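Local atomic coordinates of sensor protein (Vibrio cholerae, PDB entry 3BY9), a protein that probably acts as the C4-dicarboxylate-sensing histidine kinase DctB of a two-component system, this chain being its sensor domain, whose membrane-distal half binds succinate. Residues P181-H186 / L213-D218; W226-P229 / Q235-Y238. All blocks are in the same frame, centred on the assembly; numbering follows the deposited sequence.

Interaction 1. Residues P181-H186 / L213-D218; sequences PAWLFH and LGWQGD
One face of the W183 indole receives the edge of W215: CH2 of W215 sits 3.8 Å from CZ2 of W183, over the rim of the six-membered ring. The two planes stand at 85° with six-membered-ring centroids 5.3 Å apart, which defines a T-shaped stack in which W183 supplies the face. L213 meets the W183 and H186 rings obliquely, its CD2 3.8 Å from CD1 of W183 and also against CG and CD2 of the H186 imidazole. With CG of L213 beside its own backbone N (chi1 -66°), the isobutyl group reaches across, and CG comes within 3.6 Å of H186 CB. The contact joins two loops of the membrane-proximal lobe, one before and one after helix 193-202, beside the four-stranded antiparallel sheet; L255 of its strand 250-257 touches both tryptophans. A type II turn from W183 to H186, closed by H186 N to W183 O, brings both side chains round to L213. The imidazole's rotation is restrained from within its own segment: ND1 donates to L184 O at 3.0 Å, with the acceptor in the ring plane but the donor 55° out of the carbonyl plane.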
ATOM      1  N   PRO A 181       6.504 -14.512  -0.086  1.00 11.11           N
ATOM      2  CA  PRO A 181       5.703 -14.047   1.061  1.00 15.03           C
ATOM      3  C   PRO A 181       6.325 -14.124   2.435  1.00 14.77           C
ATOM      4  O   PRO A 181       5.929 -13.391   3.355  1.00 15.89           O
ATOM      5  CB  PRO A 181       4.410 -14.886   0.962  1.00 20.11           C
ATOM      6  CG  PRO A 181       4.338 -15.217  -0.507  1.00 21.14           C
ATOM      7  CD  PRO A 181       5.777 -15.514  -0.891  1.00 15.58           C
ATOM      8  N   ALA A 182       7.307 -15.008   2.591  1.00 12.65           N
ATOM      9  CA  ALA A 182       7.965 -15.140   3.881  1.00 13.97           C
ATOM     10  C   ALA A 182       8.739 -13.873   4.238  1.00 15.29           C
ATOM     11  O   ALA A 182       9.051 -13.645   5.404  1.00 16.60           O
ATOM     12  CB  ALA A 182       8.930 -16.320   3.841  1.00 14.61           C
ATOM     13  N   TRP A 183       9.074 -13.066   3.229  1.00 11.50           N
ATOM     14  CA  TRP A 183       9.865 -11.838   3.488  1.00 11.60           C
ATOM     15  C   TRP A 183       8.953 -10.643   3.839  1.00 13.28           C
ATOM     16  O   TRP A 183       9.459  -9.567   4.237  1.00 12.69           O
ATOM     17  CB  TRP A 183      10.737 -11.482   2.258  1.00 14.15           C
ATOM     18  CG  TRP A 183      11.755 -12.548   1.830  1.00 12.92           C
ATOM     19  CD1 TRP A 183      12.234 -13.585   2.601  1.00 15.18           C
ATOM     20  CD2 TRP A 183      12.419 -12.649   0.569  1.00 15.39           C
ATOM     21  NE1 TRP A 183      13.164 -14.312   1.888  1.00 19.02           N
ATOM     22  CE2 TRP A 183      13.295 -13.766   0.638  1.00 13.44           C
ATOM     23  CE3 TRP A 183      12.359 -11.914  -0.626  1.00 17.96           C
ATOM     24  CZ2 TRP A 183      14.097 -14.150  -0.441  1.00 16.84           C
ATOM     25  CZ3 TRP A 183      13.140 -12.301  -1.690  1.00 16.76           C
ATOM     26  CH2 TRP A 183      14.004 -13.420  -1.593  1.00 14.72           C
ATOM     27  N   LEU A 184       7.638 -10.804   3.715  1.00 12.66           N
ATOM     28  CA  LEU A 184       6.720  -9.679   4.053  1.00 11.27           C
ATOM     29  C   LEU A 184       6.913  -9.203   5.480  1.00 15.57           C
ATOM     30  O   LEU A 184       7.043 -10.008   6.386  1.00 15.32           O
ATOM     31  CB  LEU A 184       5.240 -10.076   3.873  1.00 11.67           C
ATOM     32  CG  LEU A 184       4.836 -10.312   2.400  1.00 11.49           C
ATOM     33  CD1 LEU A 184       3.366 -10.782   2.378  1.00 14.69           C
ATOM     34  CD2 LEU A 184       4.996  -9.057   1.536  1.00 13.47           C
ATOM     35  N   PHE A 185       6.909  -7.883   5.675  1.00 12.48           N
ATOM     36  CA  PHE A 185       7.057  -7.260   6.976  1.00 12.89           C
ATOM     37  C   PHE A 185       8.435  -7.492   7.636  1.00 14.66           C
ATOM     38  O   PHE A 185       8.553  -7.352   8.846  1.00 15.99           O
ATOM     39  CB  PHE A 185       5.921  -7.662   7.930  1.00 17.38           C
ATOM     40  CG  PHE A 185       4.535  -7.446   7.354  1.00 17.87           C
ATOM     41  CD1 PHE A 185       4.121  -6.181   6.956  1.00 26.29           C
ATOM     42  CD2 PHE A 185       3.671  -8.520   7.178  1.00 24.72           C
ATOM     43  CE1 PHE A 185       2.843  -5.982   6.369  1.00 24.66           C
ATOM     44  CE2 PHE A 185       2.400  -8.341   6.596  1.00 25.06           C
ATOM     45  CZ  PHE A 185       1.995  -7.062   6.191  1.00 26.34           C
ATOM     46  N   HIS A 186       9.449  -7.871   6.849  1.00 12.55           N
ATOM     47  CA  HIS A 186      10.815  -7.970   7.359  1.00 12.33           C
ATOM     48  C   HIS A 186      11.569  -6.817   6.703  1.00 14.06           C
ATOM     49  O   HIS A 186      11.225  -6.349   5.611  1.00 14.80           O
ATOM     50  CB  HIS A 186      11.520  -9.246   6.911  1.00 14.61           C
ATOM     51  CG  HIS A 186      11.006 -10.483   7.566  1.00 16.59           C
ATOM     52  ND1 HIS A 186       9.680 -10.873   7.503  1.00 15.62           N
ATOM     53  CD2 HIS A 186      11.649 -11.421   8.303  1.00 19.11           C
ATOM     54  CE1 HIS A 186       9.539 -12.012   8.166  1.00 22.88           C
ATOM     55  NE2 HIS A 186      10.718 -12.364   8.656  1.00 18.05           N
ATOM     56  N   LEU A 213      16.044  -9.329   7.552  1.00 11.11           N
ATOM     57  CA  LEU A 213      16.490 -10.403   6.641  1.00 16.20           C
ATOM     58  C   LEU A 213      18.021 -10.488   6.677  1.00 15.97           C
ATOM     59  O   LEU A 213      18.612 -11.430   6.126  1.00 17.49           O
ATOM     60  CB  LEU A 213      16.004 -10.135   5.218  1.00 17.76           C
ATOM     61  CG  LEU A 213      14.470 -10.209   5.103  1.00 18.04           C
ATOM     62  CD1 LEU A 213      14.034  -9.695   3.738  1.00 18.04           C
ATOM     63  CD2 LEU A 213      13.968 -11.631   5.316  1.00 22.07           C
ATOM     64  N   GLY A 214      18.644  -9.451   7.241  1.00 14.28           N
ATOM     65  CA  GLY A 214      20.078  -9.464   7.449  1.00 16.74           C
ATOM     66  C   GLY A 214      20.993  -9.311   6.270  1.00 16.47           C
ATOM     67  O   GLY A 214      22.157  -9.698   6.357  1.00 14.76           O
ATOM     68  N   TRP A 215      20.500  -8.741   5.168  1.00 11.67           N
ATOM     69  CA  TRP A 215      21.375  -8.574   4.001  1.00 11.28           C
ATOM     70  C   TRP A 215      22.195  -7.302   4.166  1.00 14.28           C
ATOM     71  O   TRP A 215      21.775  -6.377   4.870  1.00 16.39           O
ATOM     72  CB  TRP A 215      20.542  -8.435   2.705  1.00 13.77           C
ATOM     73  CG  TRP A 215      20.195  -9.748   2.031  1.00 14.51           C
ATOM     74  CD1 TRP A 215      21.070 -10.707   1.612  1.00 16.65           C
ATOM     75  CD2 TRP A 215      18.890 -10.185   1.624  1.00 15.67           C
ATOM     76  NE1 TRP A 215      20.386 -11.725   0.959  1.00 18.90           N
ATOM     77  CE2 TRP A 215      19.051 -11.421   0.953  1.00 19.02           C
ATOM     78  CE3 TRP A 215      17.601  -9.640   1.757  1.00 16.86           C
ATOM     79  CZ2 TRP A 215      17.965 -12.128   0.413  1.00 17.76           C
ATOM     80  CZ3 TRP A 215      16.515 -10.345   1.210  1.00 18.59           C
ATOM     81  CH2 TRP A 215      16.717 -11.573   0.552  1.00 19.28           C
ATOM     82  N   GLN A 216      23.335  -7.269   3.497  1.00 13.25           N
ATOM     83  CA  GLN A 216      24.210  -6.100   3.528  1.00 17.03           C
ATOM     84  C   GLN A 216      24.420  -5.713   2.106  1.00 17.64           C
ATOM     85  O   GLN A 216      24.495  -6.578   1.232  1.00 16.93           O
ATOM     86  CB  GLN A 216      25.548  -6.468   4.194  1.00 17.85           C
ATOM     87  CG  GLN A 216      25.302  -6.883   5.645  1.00 28.43           C
ATOM     88  CD  GLN A 216      26.537  -7.346   6.404  1.00 34.19           C
ATOM     89  OE1 GLN A 216      26.457  -7.603   7.607  1.00 39.68           O
ATOM     90  NE2 GLN A 216      27.676  -7.456   5.716  1.00 35.23           N
ATOM     91  N   GLY A 217      24.529  -4.403   1.871  1.00 16.96           N
ATOM     92  CA  GLY A 217      24.719  -3.902   0.522  1.00 17.03           C
ATOM     93  C   GLY A 217      24.244  -2.471   0.403  1.00 16.64           C
ATOM     94  O   GLY A 217      23.677  -1.931   1.349  1.00 18.02           O
ATOM     95  N   ASP A 218      24.495  -1.865  -0.751  1.00 18.28           N
ATOM     96  CA  ASP A 218      24.070  -0.483  -0.987  1.00 17.29           C
ATOM     97  C   ASP A 218      22.614  -0.477  -1.402  1.00 15.76           C
ATOM     98  O   ASP A 218      22.277  -0.719  -2.574  1.00 18.17           O
ATOM     99  CB  ASP A 218      24.896   0.175  -2.089  1.00 17.13           C
ATOM    100  CG  ASP A 218      24.524   1.642  -2.272  1.00 15.26           C
ATOM    101  OD1 ASP A 218      23.574   2.094  -1.614  1.00 15.37           O
ATOM    102  OD2 ASP A 218      25.201   2.341  -3.072  1.00 16.29           O
TER

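Interaction 2. Residues W226-P229 / Q235-Y238; sequences WRKP and QDDY. With CA (calcium ion), chain D.
W226 and Y238 form the tight end of this contact, an antiparallel hydrogen-bonded pair joined directly, without water: W226 N gives to Y238 O at 3.0 Å and Y238 N to W226 O at 2.9 Å. D237 CA also approaches that W226 oxygen in a CA-H...O contact. Beyond the pair, the Q235 amide replaces a backbone partner for K228: OE1 accepts K228 N at 2.9 Å on a lone pair in the carbonyl plane, nearly straight at 173°, while NE2 donates to K228 O from 47° above that carbonyl's plane. Two bonds thus hold the amide's rotation. This is the loop end of a beta-hairpin made by strands 223-226 and 238-245 of the four-stranded sheet. Here water enters. Bends at chi2 and chi4 fold the K228 chain so that NZ meets the syn lone pair of D236 OD1 at 2.7 Å, and water 1 bonds D236 OD2. The loose element is the long salt bridge from R227 NH1 to D237 OD2 (3.8 Å); E225 holds that guanidinium more firmly. D237 OD1 binds calcium at 2.5 Å, with K258 O and four ordered waters completing the shell, three of which also bond Q235 O or D237.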
ATOM      1  N   TRP A 226      23.402  -7.840  -2.757  1.00 11.52           N
ATOM      2  CA  TRP A 226      22.996  -8.025  -1.360  1.00  9.88           C
ATOM      3  C   TRP A 226      23.699  -9.304  -0.920  1.00 13.88           C
ATOM      4  O   TRP A 226      23.591 -10.319  -1.590  1.00 16.24           O
ATOM      5  CB  TRP A 226      21.494  -8.227  -1.252  1.00 14.20           C
ATOM      6  CG  TRP A 226      20.688  -6.969  -1.489  1.00 15.83           C
ATOM      7  CD1 TRP A 226      21.154  -5.739  -1.898  1.00 18.46           C
ATOM      8  CD2 TRP A 226      19.262  -6.846  -1.383  1.00 13.16           C
ATOM      9  NE1 TRP A 226      20.087  -4.859  -2.058  1.00 14.30           N
ATOM     10  CE2 TRP A 226      18.924  -5.513  -1.751  1.00 15.61           C
ATOM     11  CE3 TRP A 226      18.236  -7.740  -1.019  1.00 14.19           C
ATOM     12  CZ2 TRP A 226      17.597  -5.047  -1.765  1.00 15.54           C
ATOM     13  CZ3 TRP A 226      16.892  -7.276  -1.046  1.00 12.86           C
ATOM     14  CH2 TRP A 226      16.600  -5.933  -1.419  1.00 14.54           C
ATOM     15  N   ARG A 227      24.402  -9.241   0.197  1.00 15.12           N
ATOM     16  CA  ARG A 227      25.117 -10.423   0.685  1.00 14.93           C
ATOM     17  C   ARG A 227      24.925 -10.592   2.166  1.00 14.41           C
ATOM     18  O   ARG A 227      24.399  -9.715   2.839  1.00 14.29           O
ATOM     19  CB  ARG A 227      26.615 -10.315   0.380  1.00 19.43           C
ATOM     20  CG  ARG A 227      27.423  -9.480   1.352  1.00 29.82           C
ATOM     21  CD  ARG A 227      28.886  -9.445   0.893  1.00 39.20           C
ATOM     22  NE  ARG A 227      28.969  -8.808  -0.426  1.00 49.97           N
ATOM     23  CZ  ARG A 227      28.864  -9.439  -1.597  1.00 53.45           C
ATOM     24  NH1 ARG A 227      28.689 -10.761  -1.645  1.00 59.25           N
ATOM     25  NH2 ARG A 227      28.882  -8.736  -2.727  1.00 45.95           N
ATOM     26  N   LYS A 228      25.283 -11.777   2.673  1.00 14.91           N
ATOM     27  CA  LYS A 228      25.189 -12.034   4.097  1.00 15.34           C
ATOM     28  C   LYS A 228      26.598 -11.871   4.669  1.00 20.37           C
ATOM     29  O   LYS A 228      27.589 -11.951   3.943  1.00 20.13           O
ATOM     30  CB  LYS A 228      24.667 -13.475   4.369  1.00 18.93           C
ATOM     31  CG  LYS A 228      23.212 -13.657   3.926  1.00 15.15           C
ATOM     32  CD  LYS A 228      22.298 -12.897   4.843  1.00 17.09           C
ATOM     33  CE  LYS A 228      20.870 -12.964   4.387  1.00 18.43           C
ATOM     34  NZ  LYS A 228      20.440 -14.414   4.470  1.00 23.89           N
ATOM     35  N   PRO A 229      26.684 -11.614   5.981  1.00 25.22           N
ATOM     36  CA  PRO A 229      27.973 -11.437   6.656  1.00 33.23           C
ATOM     37  C   PRO A 229      28.920 -12.549   6.238  1.00 38.40           C
ATOM     38  O   PRO A 229      28.514 -13.702   6.147  1.00 41.06           O
ATOM     39  CB  PRO A 229      27.596 -11.505   8.137  1.00 26.43           C
ATOM     40  CG  PRO A 229      26.218 -10.882   8.159  1.00 30.77           C
ATOM     41  CD  PRO A 229      25.566 -11.561   6.937  1.00 23.71           C
ATOM     42  N   GLN A 235      25.038 -18.222   2.601  1.00 19.84           N
ATOM     43  CA  GLN A 235      25.451 -17.082   1.804  1.00 22.11           C
ATOM     44  C   GLN A 235      24.525 -16.970   0.598  1.00 20.29           C
ATOM     45  O   GLN A 235      24.898 -17.309  -0.537  1.00 28.44           O
ATOM     46  CB  GLN A 235      26.904 -17.244   1.363  1.00 28.80           C
ATOM     47  CG  GLN A 235      27.432 -16.027   0.581  1.00 30.46           C
ATOM     48  CD  GLN A 235      27.248 -14.714   1.363  1.00 28.95           C
ATOM     49  OE1 GLN A 235      26.312 -13.946   1.122  1.00 23.98           O
ATOM     50  NE2 GLN A 235      28.124 -14.490   2.333  1.00 30.81           N
ATOM     51  N   ASP A 236      23.289 -16.563   0.836  1.00 17.91           N
ATOM     52  CA  ASP A 236      22.372 -16.399  -0.297  1.00 16.58           C
ATOM     53  C   ASP A 236      22.540 -14.960  -0.777  1.00 20.71           C
ATOM     54  O   ASP A 236      21.837 -14.063  -0.319  1.00 19.04           O
ATOM     55  CB  ASP A 236      20.911 -16.700   0.085  1.00 18.56           C
ATOM     56  CG  ASP A 236      20.426 -15.947   1.308  1.00 19.30           C
ATOM     57  OD1 ASP A 236      21.235 -15.701   2.240  1.00 19.24           O
ATOM     58  OD2 ASP A 236      19.214 -15.619   1.364  1.00 20.07           O
ATOM     59  N   ASP A 237      23.497 -14.761  -1.678  1.00 19.78           N
ATOM     60  CA  ASP A 237      23.715 -13.421  -2.204  1.00 17.34           C
ATOM     61  C   ASP A 237      23.015 -13.230  -3.525  1.00 16.08           C
ATOM     62  O   ASP A 237      22.736 -14.186  -4.265  1.00 14.24           O
ATOM     63  CB  ASP A 237      25.189 -13.083  -2.304  1.00 17.14           C
ATOM     64  CG  ASP A 237      25.988 -14.116  -3.069  1.00 25.67           C
ATOM     65  OD1 ASP A 237      25.477 -15.243  -3.302  1.00 21.05           O
ATOM     66  OD2 ASP A 237      27.131 -13.784  -3.424  1.00 29.23           O
ATOM     67  N   TYR A 238      22.723 -11.974  -3.818  1.00 13.98           N
ATOM     68  CA  TYR A 238      21.952 -11.620  -5.009  1.00 12.72           C
ATOM     69  C   TYR A 238      22.456 -10.438  -5.763  1.00 11.18           C
ATOM     70  O   TYR A 238      23.025  -9.537  -5.163  1.00 13.31           O
ATOM     71  CB  TYR A 238      20.523 -11.220  -4.593  1.00 10.56           C
ATOM     72  CG  TYR A 238      19.699 -12.389  -4.130  1.00 12.93           C
ATOM     73  CD1 TYR A 238      18.840 -13.028  -4.996  1.00 12.13           C
ATOM     74  CD2 TYR A 238      19.852 -12.891  -2.839  1.00 15.37           C
ATOM     75  CE1 TYR A 238      18.124 -14.154  -4.623  1.00 16.46           C
ATOM     76  CE2 TYR A 238      19.143 -14.056  -2.443  1.00 19.55           C
ATOM     77  CZ  TYR A 238      18.286 -14.664  -3.348  1.00 21.35           C
ATOM     78  OH  TYR A 238      17.599 -15.802  -2.985  1.00 23.30           O
TER
HETATM   79 CA    CA D   2      25.844 -17.330  -4.538  1.00 21.77          CA
HETATM   80  O   HOH W   1      17.591 -15.708   3.256  1.00 32.40           O
HETATM   81  O   HOH W   2      28.608 -16.398   4.042  1.00 55.95           O
HETATM   82  O   HOH W   3      26.562 -18.192  -2.421  1.00 25.45           O
HETATM   83  O   HOH W   4      27.952 -16.123  -4.708  1.00 24.72           O
HETATM   84  O   HOH W   5      23.238 -17.041  -4.091  1.00 22.72           O
HETATM   85  O   HOH W   6      24.488 -19.474  -4.775  1.00 29.93           O

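In the fold
Interactions 1 and 2 come in sequence along the chain, yet their centres lie only 11 Å apart. Q216 N probably hydrogen-bonds R227 O at 2.7 Å, joining 213-218 to 226-229. W215 reaches several residues of interaction 2: NE1 donates to D236 O at 3.0 Å, and its ring meets that of W226 at about 45° and forms a cation-pi pair with K228. The same lysine's CE packs 3.2 Å from L213 O. The calcium belongs to interaction 2; the W215 side chain lies about 10 Å from it and about 6 Å from that of D237. The residues that bind succinate, R104 and K149 among them, lie in the other lobe, and no succinate is bound here.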